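PDB 4YS6: putative solute-binding component of ABC transporter from Clostridium phytofermentans, which binds beta-D-glucopyranose in the cleft between its two lobes and probably delivers sugar to an ABC transporter. Local coordinates for residues Q49-D54 with A122-I127; P164-I169 with D235-D240. All coordinates share one frame; numbering follows the deposited sequence.

In the fold
Interaction 1 and interaction 2 belong to the two lobes of a periplasmic binding protein fold. Interaction 1 (49-54 with 122-127) joins the start of helix 50-64 to the end of strand 119-123, in the lobe built on the mixed sheet. It supplies Arg50, Trp51, Asp124 and Arg125 to the glucose pocket. Interaction 2 (164-169 with 235-240) lies in the other lobe, where strand 165-170 meets the loop that leads into strand 241-244. Its centre is 33 Å from that of interaction 1, and their nearest atoms stay about 17 Å apart. The second lobe also reaches the glucose, through Asp176, Asn178 and Asn246.

Interaction 1 of 2, residues Q49-D54 with A122-I127; sequences QRWNQD and AYDRLI. With NA (sodium ion), chain I; BGC (beta-D-glucopyranose), chain D.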
loop_
_atom_site.group_PDB
_atom_site.type_symbol
_atom_site.label_atom_id
_atom_site.label_comp_id
_atom_site.label_asym_id
_atom_site.label_seq_id
_atom_site.Cartn_x
_atom_site.Cartn_y
_atom_site.Cartn_z
ATOM N N GLN A 49 -3.212 -1.766 -9.240
ATOM C CA GLN A 49 -2.221 -1.809 -10.297
ATOM C C GLN A 49 -0.893 -2.432 -9.907
ATOM O O GLN A 49 -0.351 -3.242 -10.659
ATOM C CB GLN A 49 -1.931 -0.413 -10.829
ATOM C CG GLN A 49 -1.164 -0.427 -12.143
ATOM C CD GLN A 49 -0.420 0.881 -12.364
ATOM O OE1 GLN A 49 -1.020 1.923 -12.593
ATOM N NE2 GLN A 49 0.887 0.820 -12.286
ATOM N N ARG A 50 -0.350 -2.039 -8.763
ATOM C CA ARG A 50 1.041 -2.351 -8.473
ATOM C C ARG A 50 1.345 -3.852 -8.528
ATOM O O ARG A 50 2.447 -4.246 -8.937
ATOM C CB ARG A 50 1.481 -1.787 -7.101
ATOM C CG ARG A 50 0.796 -2.360 -5.906
ATOM C CD ARG A 50 1.566 -2.047 -4.633
ATOM N NE ARG A 50 2.795 -2.833 -4.529
ATOM C CZ ARG A 50 3.565 -2.858 -3.439
ATOM N NH1 ARG A 50 3.283 -2.093 -2.399
ATOM N NH2 ARG A 50 4.648 -3.629 -3.387
ATOM N N TRP A 51 0.386 -4.688 -8.163
ATOM C CA TRP A 51 0.647 -6.131 -8.011
ATOM C C TRP A 51 0.933 -6.775 -9.344
ATOM O O TRP A 51 1.577 -7.819 -9.394
ATOM C CB TRP A 51 -0.516 -6.837 -7.302
ATOM C CG TRP A 51 -0.856 -6.130 -6.040
ATOM C CD1 TRP A 51 -1.953 -5.353 -5.821
ATOM C CD2 TRP A 51 -0.069 -6.053 -4.834
ATOM N NE1 TRP A 51 -1.909 -4.801 -4.572
ATOM C CE2 TRP A 51 -0.754 -5.196 -3.952
ATOM C CE3 TRP A 51 1.147 -6.615 -4.425
ATOM C CZ2 TRP A 51 -0.278 -4.911 -2.673
ATOM C CZ3 TRP A 51 1.623 -6.305 -3.160
ATOM C CH2 TRP A 51 0.913 -5.469 -2.301
ATOM N N ASN A 52 0.496 -6.135 -10.433
ATOM C CA ASN A 52 0.900 -6.570 -11.772
ATOM C C ASN A 52 2.410 -6.454 -11.943
ATOM O O ASN A 52 3.071 -7.358 -12.471
ATOM C CB ASN A 52 0.182 -5.759 -12.833
ATOM C CG ASN A 52 -1.316 -6.024 -12.843
ATOM O OD1 ASN A 52 -1.779 -7.013 -13.401
ATOM N ND2 ASN A 52 -2.069 -5.157 -12.222
ATOM N N GLN A 53 2.951 -5.341 -11.472
ATOM C CA GLN A 53 4.388 -5.108 -11.534
ATOM C C GLN A 53 5.127 -5.959 -10.509
ATOM O O GLN A 53 6.169 -6.528 -10.822
ATOM C CB GLN A 53 4.706 -3.637 -11.330
ATOM C CG GLN A 53 4.464 -2.763 -12.568
ATOM C CD GLN A 53 3.017 -2.421 -12.754
ATOM O OE1 GLN A 53 2.439 -1.713 -11.936
ATOM N NE2 GLN A 53 2.408 -2.935 -13.821
ATOM N N ASP A 54 4.599 -6.053 -9.294
ATOM C CA ASP A 54 5.218 -6.901 -8.282
ATOM C C ASP A 54 5.383 -8.338 -8.801
ATOM O O ASP A 54 6.462 -8.923 -8.707
ATOM C CB ASP A 54 4.384 -6.927 -7.006
ATOM C CG ASP A 54 4.409 -5.617 -6.241
ATOM O OD1 ASP A 54 5.446 -5.280 -5.601
ATOM O OD2 ASP A 54 3.373 -4.935 -6.253
ATOM N N ALA A 122 6.630 -13.107 3.669
ATOM C CA ALA A 122 5.509 -12.167 3.542
ATOM C C ALA A 122 5.967 -11.038 2.648
ATOM O O ALA A 122 6.961 -10.370 2.948
ATOM C CB ALA A 122 5.102 -11.632 4.869
ATOM N N TYR A 123 5.244 -10.833 1.552
ATOM C CA TYR A 123 5.579 -9.853 0.545
ATOM C C TYR A 123 4.692 -8.630 0.713
ATOM O O TYR A 123 3.481 -8.725 0.527
ATOM C CB TYR A 123 5.380 -10.436 -0.871
ATOM C CG TYR A 123 5.849 -9.524 -1.978
ATOM C CD1 TYR A 123 5.056 -8.489 -2.441
ATOM C CD2 TYR A 123 7.089 -9.708 -2.554
ATOM C CE1 TYR A 123 5.506 -7.635 -3.444
ATOM C CE2 TYR A 123 7.553 -8.880 -3.545
ATOM C CZ TYR A 123 6.772 -7.852 -3.992
ATOM O OH TYR A 123 7.253 -7.042 -4.991
ATOM N N ASP A 124 5.329 -7.510 1.060
ATOM C CA ASP A 124 4.746 -6.176 1.214
ATOM C C ASP A 124 3.795 -6.023 2.392
ATOM O O ASP A 124 3.934 -5.049 3.158
ATOM C CB ASP A 124 4.034 -5.715 -0.043
ATOM C CG ASP A 124 3.752 -4.234 0.005
ATOM O OD1 ASP A 124 4.647 -3.424 -0.361
ATOM O OD2 ASP A 124 2.672 -3.871 0.506
ATOM N N ARG A 125 2.849 -6.949 2.518
ATOM C CA ARG A 125 1.901 -7.001 3.629
ATOM C C ARG A 125 2.293 -8.068 4.624
ATOM O O ARG A 125 2.671 -9.166 4.238
ATOM C CB ARG A 125 0.500 -7.309 3.115
ATOM C CG ARG A 125 0.012 -6.267 2.108
ATOM C CD ARG A 125 -1.211 -6.782 1.385
ATOM N NE ARG A 125 -1.823 -5.733 0.552
ATOM C CZ ARG A 125 -2.930 -5.901 -0.171
ATOM N NH1 ARG A 125 -3.534 -7.072 -0.213
ATOM N NH2 ARG A 125 -3.439 -4.891 -0.860
ATOM N N LEU A 126 2.196 -7.770 5.906
ATOM C CA LEU A 126 2.599 -8.740 6.902
ATOM C C LEU A 126 1.494 -9.806 7.122
ATOM O O LEU A 126 0.307 -9.494 7.197
ATOM C CB LEU A 126 2.966 -8.021 8.193
ATOM C CG LEU A 126 3.571 -8.873 9.305
ATOM C CD1 LEU A 126 4.854 -9.550 8.874
ATOM C CD2 LEU A 126 3.776 -8.037 10.570
ATOM N N ILE A 127 1.915 -11.062 7.210
ATOM C CA ILE A 127 1.027 -12.189 7.514
ATOM C C ILE A 127 0.952 -12.325 9.025
ATOM O O ILE A 127 1.989 -12.368 9.687
ATOM C CB ILE A 127 1.544 -13.479 6.857
ATOM C CG1 ILE A 127 1.409 -13.363 5.335
ATOM C CG2 ILE A 127 0.805 -14.707 7.379
ATOM C CD1 ILE A 127 2.181 -14.406 4.566
HETATM NA NA NA I . 2.208 -8.361 -15.064
HETATM C C2 BGC D . 0.319 -1.631 -0.374
HETATM C C3 BGC D . 0.020 -0.391 -1.151
HETATM C C4 BGC D . -1.124 -0.553 -2.061
HETATM C C5 BGC D . -2.335 -1.097 -1.369
HETATM C C6 BGC D . -3.461 -1.480 -2.306
HETATM C C1 BGC D . -0.926 -2.038 0.439
HETATM O O1 BGC D . -0.747 -3.119 1.118
HETATM O O2 BGC D . 1.402 -1.399 0.518
HETATM O O3 BGC D . 1.251 -0.057 -1.897
HETATM O O4 BGC D . -1.536 0.717 -2.626
HETATM O O5 BGC D . -1.931 -2.301 -0.650
HETATM O O6 BGC D . -2.996 -2.234 -3.414
HETATM O O HOH W 1 -0.095 -8.985 -14.849
HETATM O O HOH W 2 1.924 -6.405 -16.410
HETATM O O HOH W 3 2.135 -10.506 -13.869
#
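Arg50 sits between Asp54 and Asp124 and joins them into a salt-bridge network. Its CG lies between the backbone N and the carbonyl carbon (chi1 64°), and the chain bends at chi3. The bend lets NE and NH2 meet Asp54, one turn further along, side-on, with one bond to each carboxylate oxygen. Arg50 NH1 turns to Asp124 OD1 at 2.8 Å, which it meets from above the carboxylate plane. The NH2 bond to the same oxygen is weak. Tyr123 OH donates to Asp54 OD1 at 2.6 Å, on its anti side. Asp54 OD1 also accepts Arg50 NH2 on the syn side. OD1 takes two donors and OD2 a third, so three bonds fix this buried carboxylate. Trp51 CH2 lies over the guanidinium centre of Arg50, 3.8 Å above its plane. Trp51 CZ2 packs over a face of the Arg125 guanidinium, 3.6 Å from Arg125 NH2.

This is the sugar-facing end of one lobe in a periplasmic binding protein fold. Arg50 NH1 donates to glucose O3 and Trp51 NE1 to O6. Asp124 OD2 accepts from glucose O2 at 2.8 Å. Arg125 NE and NH2 reach glucose O1 and O5.

The looser, wetter side lies on the helix around Asn52, which is partly exposed. Asn52 O binds a sodium ion at 2.9 Å. Three waters and Ser56 also bind the ion, and water 1 donates to Asn52 OD1.

Interaction 2 of 2, residues P164-I169 with D235-D240; sequences PFNLEI and DGTKLD
The side chain of Asp240 leaves the backbone with CG anti to its own carbonyl carbon (chi1 -64°), which carries OD2 to the backbone of strand 165-170. In Leu239, CG is anti to the backbone N. Its CB leads away from the strand, but CD1 comes back to touch it.

Asn166 N donates to Asp240 OD2 at 2.7 Å. The bond is nearly straight (174°) and uses the anti lone pair of OD2. Asp240 N returns a bond to Asn166 O at 2.9 Å, with a more bent angle of 138°. Asn166 is therefore held through both its N-H and its C=O by one residue. The carboxylate of Asp240 also lies at the edge of the Phe165 ring, with Asp240 CG 3.9 Å from Phe165 CD1. The two planes are almost perpendicular.

Leu239 CD1 fits against Asn166 O and Glu168 CG, 4.0 Å from the latter. The Glu168 carboxylate is bound by Ser203 and Tyr233. Asn166 CB also lies 3.4 Å from Lys238 O. Asp235 OD1 takes both the N-H and the hydroxyl of Thr237 from one face of its plane, and the N-H bond closes an Asx turn.

Beyond Asp240 the chain continues as strand 241-244, where Ala241 bonds to the backbone of Asn166 and Glu168. The contact lies where strand 165-170 pairs in parallel with strand 241-244, in the alpha/beta core of this lobe, as in other periplasmic binding proteins.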
loop_
_atom_site.group_PDB
_atom_site.type_symbol
_atom_site.label_atom_id
_atom_site.label_comp_id
_atom_site.label_asym_id
_atom_site.label_seq_id
_atom_site.Cartn_x
_atom_site.Cartn_y
_atom_site.Cartn_z
ATOM N N PRO A 164 -9.849 27.180 11.247
ATOM C CA PRO A 164 -9.821 25.752 10.962
ATOM C C PRO A 164 -9.689 25.437 9.483
ATOM O O PRO A 164 -10.011 26.254 8.612
ATOM C CB PRO A 164 -11.173 25.271 11.491
ATOM C CG PRO A 164 -12.063 26.436 11.314
ATOM C CD PRO A 164 -11.204 27.642 11.599
ATOM N N PHE A 165 -9.201 24.234 9.229
ATOM C CA PHE A 165 -9.164 23.642 7.901
ATOM C C PHE A 165 -9.979 22.360 7.916
ATOM O O PHE A 165 -9.928 21.604 8.882
ATOM C CB PHE A 165 -7.753 23.304 7.462
ATOM C CG PHE A 165 -6.822 24.467 7.431
ATOM C CD1 PHE A 165 -6.751 25.263 6.309
ATOM C CD2 PHE A 165 -5.994 24.740 8.503
ATOM C CE1 PHE A 165 -5.892 26.323 6.258
ATOM C CE2 PHE A 165 -5.111 25.805 8.450
ATOM C CZ PHE A 165 -5.069 26.599 7.324
ATOM N N ASN A 166 -10.670 22.087 6.819
ATOM C CA ASN A 166 -11.523 20.903 6.723
ATOM C C ASN A 166 -10.759 19.753 6.093
ATOM O O ASN A 166 -10.196 19.887 5.019
ATOM C CB ASN A 166 -12.774 21.219 5.924
ATOM C CG ASN A 166 -13.688 22.179 6.650
ATOM O OD1 ASN A 166 -14.004 23.262 6.150
ATOM N ND2 ASN A 166 -14.089 21.806 7.853
ATOM N N LEU A 167 -10.786 18.611 6.775
ATOM C CA LEU A 167 -10.062 17.410 6.388
ATOM C C LEU A 167 -11.013 16.235 6.250
ATOM O O LEU A 167 -11.933 16.120 7.048
ATOM C CB LEU A 167 -9.024 17.080 7.460
ATOM C CG LEU A 167 -8.241 15.764 7.325
ATOM C CD1 LEU A 167 -7.253 15.869 6.219
ATOM C CD2 LEU A 167 -7.542 15.395 8.622
ATOM N N GLU A 168 -10.813 15.384 5.253
ATOM C CA GLU A 168 -11.416 14.044 5.282
ATOM C C GLU A 168 -10.324 13.005 5.071
ATOM O O GLU A 168 -9.253 13.316 4.570
ATOM C CB GLU A 168 -12.532 13.903 4.244
ATOM C CG GLU A 168 -13.719 14.891 4.458
ATOM C CD GLU A 168 -14.576 14.577 5.685
ATOM O OE1 GLU A 168 -14.562 13.422 6.156
ATOM O OE2 GLU A 168 -15.288 15.486 6.166
ATOM N N ILE A 169 -10.603 11.762 5.457
ATOM C CA ILE A 169 -9.578 10.730 5.555
ATOM C C ILE A 169 -10.071 9.435 4.928
ATOM O O ILE A 169 -11.189 9.017 5.204
ATOM C CB ILE A 169 -9.221 10.449 7.019
ATOM C CG1 ILE A 169 -8.725 11.704 7.741
ATOM C CG2 ILE A 169 -8.167 9.359 7.116
ATOM C CD1 ILE A 169 -8.851 11.587 9.254
ATOM N N ASP A 235 -22.679 23.034 0.283
ATOM C CA ASP A 235 -22.789 24.457 0.523
ATOM C C ASP A 235 -21.439 25.080 0.186
ATOM O O ASP A 235 -20.638 24.491 -0.545
ATOM C CB ASP A 235 -23.205 24.739 1.976
ATOM C CG ASP A 235 -22.270 24.096 3.006
ATOM O OD1 ASP A 235 -21.136 23.709 2.657
ATOM O OD2 ASP A 235 -22.679 23.982 4.180
ATOM N N GLY A 236 -21.174 26.258 0.728
ATOM C CA GLY A 236 -19.954 26.967 0.403
ATOM C C GLY A 236 -18.697 26.369 1.004
ATOM O O GLY A 236 -17.602 26.874 0.748
ATOM N N THR A 237 -18.831 25.295 1.781
ATOM C CA THR A 237 -17.701 24.808 2.569
ATOM C C THR A 237 -16.572 24.315 1.674
ATOM O O THR A 237 -16.766 23.496 0.778
ATOM C CB THR A 237 -18.115 23.691 3.533
ATOM O OG1 THR A 237 -19.170 24.165 4.379
ATOM C CG2 THR A 237 -16.939 23.266 4.416
ATOM N N LYS A 238 -15.384 24.845 1.928
ATOM C CA LYS A 238 -14.183 24.393 1.246
ATOM C C LYS A 238 -13.662 23.145 1.941
ATOM O O LYS A 238 -13.563 23.089 3.167
ATOM C CB LYS A 238 -13.110 25.496 1.233
ATOM C CG LYS A 238 -11.790 25.094 0.553
ATOM C CD LYS A 238 -10.855 26.287 0.359
ATOM C CE LYS A 238 -9.451 25.861 -0.095
ATOM N NZ LYS A 238 -9.365 24.461 -0.627
ATOM N N LEU A 239 -13.364 22.136 1.138
ATOM C CA LEU A 239 -12.652 20.970 1.597
ATOM C C LEU A 239 -11.186 21.270 1.386
ATOM O O LEU A 239 -10.763 21.479 0.252
ATOM C CB LEU A 239 -13.101 19.737 0.814
ATOM C CG LEU A 239 -12.384 18.443 1.099
ATOM C CD1 LEU A 239 -12.435 18.113 2.550
ATOM C CD2 LEU A 239 -13.037 17.336 0.287
ATOM N N ASP A 240 -10.417 21.351 2.468
ATOM C CA ASP A 240 -9.034 21.827 2.365
ATOM C C ASP A 240 -8.039 20.699 2.071
ATOM O O ASP A 240 -7.047 20.919 1.372
ATOM C CB ASP A 240 -8.625 22.549 3.647
ATOM C CG ASP A 240 -9.443 23.827 3.884
ATOM O OD1 ASP A 240 -9.212 24.813 3.149
ATOM O OD2 ASP A 240 -10.342 23.848 4.761
#